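Side-chain contact in phospholyase (Arthrobacter aurescens, PDB 5G4I), which uses pyridoxal 5'-phosphate to eliminate phosphate from a phosphorylated amino substrate, although its fold is that of a class III transaminase: residues G342-K347 against H423-L428. Numbering follows the deposited sequence.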
loop_
_atom_site.group_PDB
_atom_site.type_symbol
_atom_site.label_atom_id
_atom_site.label_comp_id
_atom_site.label_asym_id
_atom_site.label_seq_id
_atom_site.Cartn_x
_atom_site.Cartn_y
_atom_site.Cartn_z
ATOM N N GLY A 342 -14.039 27.713 -9.992
ATOM C CA GLY A 342 -15.222 27.122 -9.351
ATOM C C GLY A 342 -16.385 28.069 -9.180
ATOM O O GLY A 342 -17.596 27.695 -9.323
ATOM N N LYS A 343 -16.100 29.321 -8.861
ATOM C CA LYS A 343 -17.149 30.344 -8.738
ATOM C C LYS A 343 -17.929 30.544 -10.081
ATOM O O LYS A 343 -19.179 30.616 -10.090
ATOM C CB LYS A 343 -16.642 31.658 -8.160
ATOM C CG LYS A 343 -16.266 31.501 -6.728
ATOM C CD LYS A 343 -15.488 32.690 -6.237
ATOM C CE LYS A 343 -15.152 32.444 -4.764
ATOM N NZ LYS A 343 -14.123 33.414 -4.310
ATOM N N TYR A 344 -17.189 30.569 -11.160
ATOM C CA TYR A 344 -17.753 30.723 -12.505
ATOM C C TYR A 344 -18.570 29.483 -12.915
ATOM O O TYR A 344 -19.680 29.568 -13.428
ATOM C CB TYR A 344 -16.585 30.898 -13.470
ATOM C CG TYR A 344 -17.004 30.873 -14.935
ATOM C CD1 TYR A 344 -17.498 31.974 -15.526
ATOM C CD2 TYR A 344 -16.822 29.766 -15.706
ATOM C CE1 TYR A 344 -17.827 31.982 -16.897
ATOM C CE2 TYR A 344 -17.127 29.734 -17.056
ATOM C CZ TYR A 344 -17.670 30.864 -17.662
ATOM O OH TYR A 344 -18.023 30.783 -19.030
ATOM N N ILE A 345 -18.032 28.275 -12.626
ATOM C CA ILE A 345 -18.790 27.018 -12.929
ATOM C C ILE A 345 -20.068 26.940 -12.161
ATOM O O ILE A 345 -21.101 26.535 -12.625
ATOM C CB ILE A 345 -17.854 25.796 -12.605
ATOM C CG1 ILE A 345 -16.703 25.755 -13.600
ATOM C CG2 ILE A 345 -18.618 24.464 -12.616
ATOM C CD1 ILE A 345 -15.570 24.746 -13.278
ATOM N N ARG A 346 -20.039 27.326 -10.856
ATOM C CA ARG A 346 -21.267 27.311 -10.046
ATOM C C ARG A 346 -22.364 28.199 -10.605
ATOM O O ARG A 346 -23.531 27.772 -10.716
ATOM C CB ARG A 346 -20.959 27.733 -8.586
ATOM C CG ARG A 346 -22.183 27.961 -7.731
ATOM C CD ARG A 346 -21.779 27.476 -6.327
ATOM N NE ARG A 346 -22.944 26.869 -5.840
ATOM C CZ ARG A 346 -23.294 25.622 -5.487
ATOM N NH1 ARG A 346 -22.549 24.548 -5.003
ATOM N NH2 ARG A 346 -24.600 25.568 -5.387
ATOM N N LYS A 347 -21.999 29.428 -11.021
ATOM C CA LYS A 347 -22.989 30.329 -11.674
ATOM C C LYS A 347 -23.576 29.692 -12.930
ATOM O O LYS A 347 -24.824 29.717 -13.116
ATOM C CB LYS A 347 -22.350 31.690 -11.946
ATOM C CG LYS A 347 -22.080 32.447 -10.644
ATOM N N HIS A 423 -11.525 25.121 -21.030
ATOM C CA HIS A 423 -11.995 23.752 -20.882
ATOM C C HIS A 423 -13.355 23.655 -20.207
ATOM O O HIS A 423 -14.228 22.846 -20.554
ATOM C CB HIS A 423 -10.943 22.966 -20.058
ATOM C CG HIS A 423 -9.540 23.063 -20.545
ATOM N ND1 HIS A 423 -9.084 22.844 -21.838
ATOM C CD2 HIS A 423 -8.425 23.349 -19.824
ATOM C CE1 HIS A 423 -7.776 22.981 -21.887
ATOM N NE2 HIS A 423 -7.365 23.307 -20.653
ATOM N N ALA A 424 -13.609 24.497 -19.153
ATOM C CA ALA A 424 -14.869 24.602 -18.503
ATOM C C ALA A 424 -15.993 24.903 -19.542
ATOM O O ALA A 424 -17.105 24.318 -19.481
ATOM C CB ALA A 424 -14.892 25.651 -17.394
ATOM N N ASP A 425 -15.694 25.877 -20.445
ATOM C CA ASP A 425 -16.745 26.234 -21.419
ATOM C C ASP A 425 -17.027 25.111 -22.398
ATOM O O ASP A 425 -18.193 24.897 -22.754
ATOM C CB ASP A 425 -16.304 27.500 -22.187
ATOM C CG ASP A 425 -16.350 28.793 -21.296
ATOM O OD1 ASP A 425 -17.073 28.854 -20.278
ATOM O OD2 ASP A 425 -15.677 29.801 -21.748
ATOM N N ILE A 426 -15.997 24.367 -22.797
ATOM C CA ILE A 426 -16.271 23.162 -23.657
ATOM C C ILE A 426 -17.187 22.157 -22.946
ATOM O O ILE A 426 -18.226 21.759 -23.420
ATOM C CB ILE A 426 -14.963 22.555 -24.165
ATOM C CG1 ILE A 426 -14.207 23.458 -25.100
ATOM C CG2 ILE A 426 -15.218 21.159 -24.747
ATOM C CD1 ILE A 426 -12.716 23.135 -25.287
ATOM N N LEU A 427 -16.776 21.792 -21.704
ATOM C CA LEU A 427 -17.517 20.795 -20.915
ATOM C C LEU A 427 -18.969 21.239 -20.717
ATOM O O LEU A 427 -19.920 20.468 -20.909
ATOM C CB LEU A 427 -16.780 20.510 -19.549
ATOM C CG LEU A 427 -17.467 19.471 -18.648
ATOM C CD1 LEU A 427 -16.377 18.696 -17.865
ATOM C CD2 LEU A 427 -18.519 20.023 -17.749
ATOM N N LEU A 428 -19.172 22.475 -20.197
ATOM C CA LEU A 428 -20.509 22.994 -19.823
ATOM C C LEU A 428 -21.447 23.166 -21.056
ATOM O O LEU A 428 -22.647 22.862 -21.021
ATOM C CB LEU A 428 -20.382 24.328 -19.020
ATOM C CG LEU A 428 -19.749 24.142 -17.582
ATOM C CD1 LEU A 428 -19.297 25.532 -17.136
ATOM C CD2 LEU A 428 -20.714 23.523 -16.645
#
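The phenol ring of Tyr344 meets Asp425 at its edge: OD1 of the carboxylate lies in the ring plane, 3.3 Å from CE2 of Tyr344, while neither face of the ring takes a partner from helix segment 423-428. The hydroxyl completes this approach, Tyr344 OH donating to Asp425 OD1 over 2.5 Å, a very short hydrogen bond. The other carboxylate oxygen, OD2 of Asp425, stays 3.7 Å from Tyr344 OH, so one oxygen takes the bond. The two flat groups are turned 60° apart, and the side chains cross at about a right angle. Tyrosine suits this place because its long, rigid ring carries a donor across the gap between segments 342-347 and 423-428, whose axes come within 11.1 Å of each other; CG anti to the backbone N (chi1 172°) brings the ring's far end nearer the partner helix. Asp425 suits its place by offering the phenol an acceptor at the less buried side of the contact. A phenylalanine at Tyr344, which has no hydroxyl, would probably leave Asp425 OD1 without this donor and the carboxylate easier to turn. That oxygen also has a long, weak ion pair with Arg348.

Beside this polar link the interface is apolar and buried. CG1 of Ile345 comes 4.2 Å from CB of Ala424, whose small methyl lets the backbones approach to 7.2 Å between the CA atoms of Ile345 and Ala424. The same CG1 of Ile345 lies 4.4 Å from CD1 of Leu428, one helical turn on from Ala424. Branched and wholly apolar, Ile345 and Leu428 fill this side without needing polar partners.

The two segments, part of helices 334-355 and 421-436, run in nearly the same direction, their axes 21° apart, away from the cofactor site. Ile345 also packs on Phe369 of strand 368-373, and Leu427 on Leu58 of strand 56-59, placing both helices against the same mixed sheet.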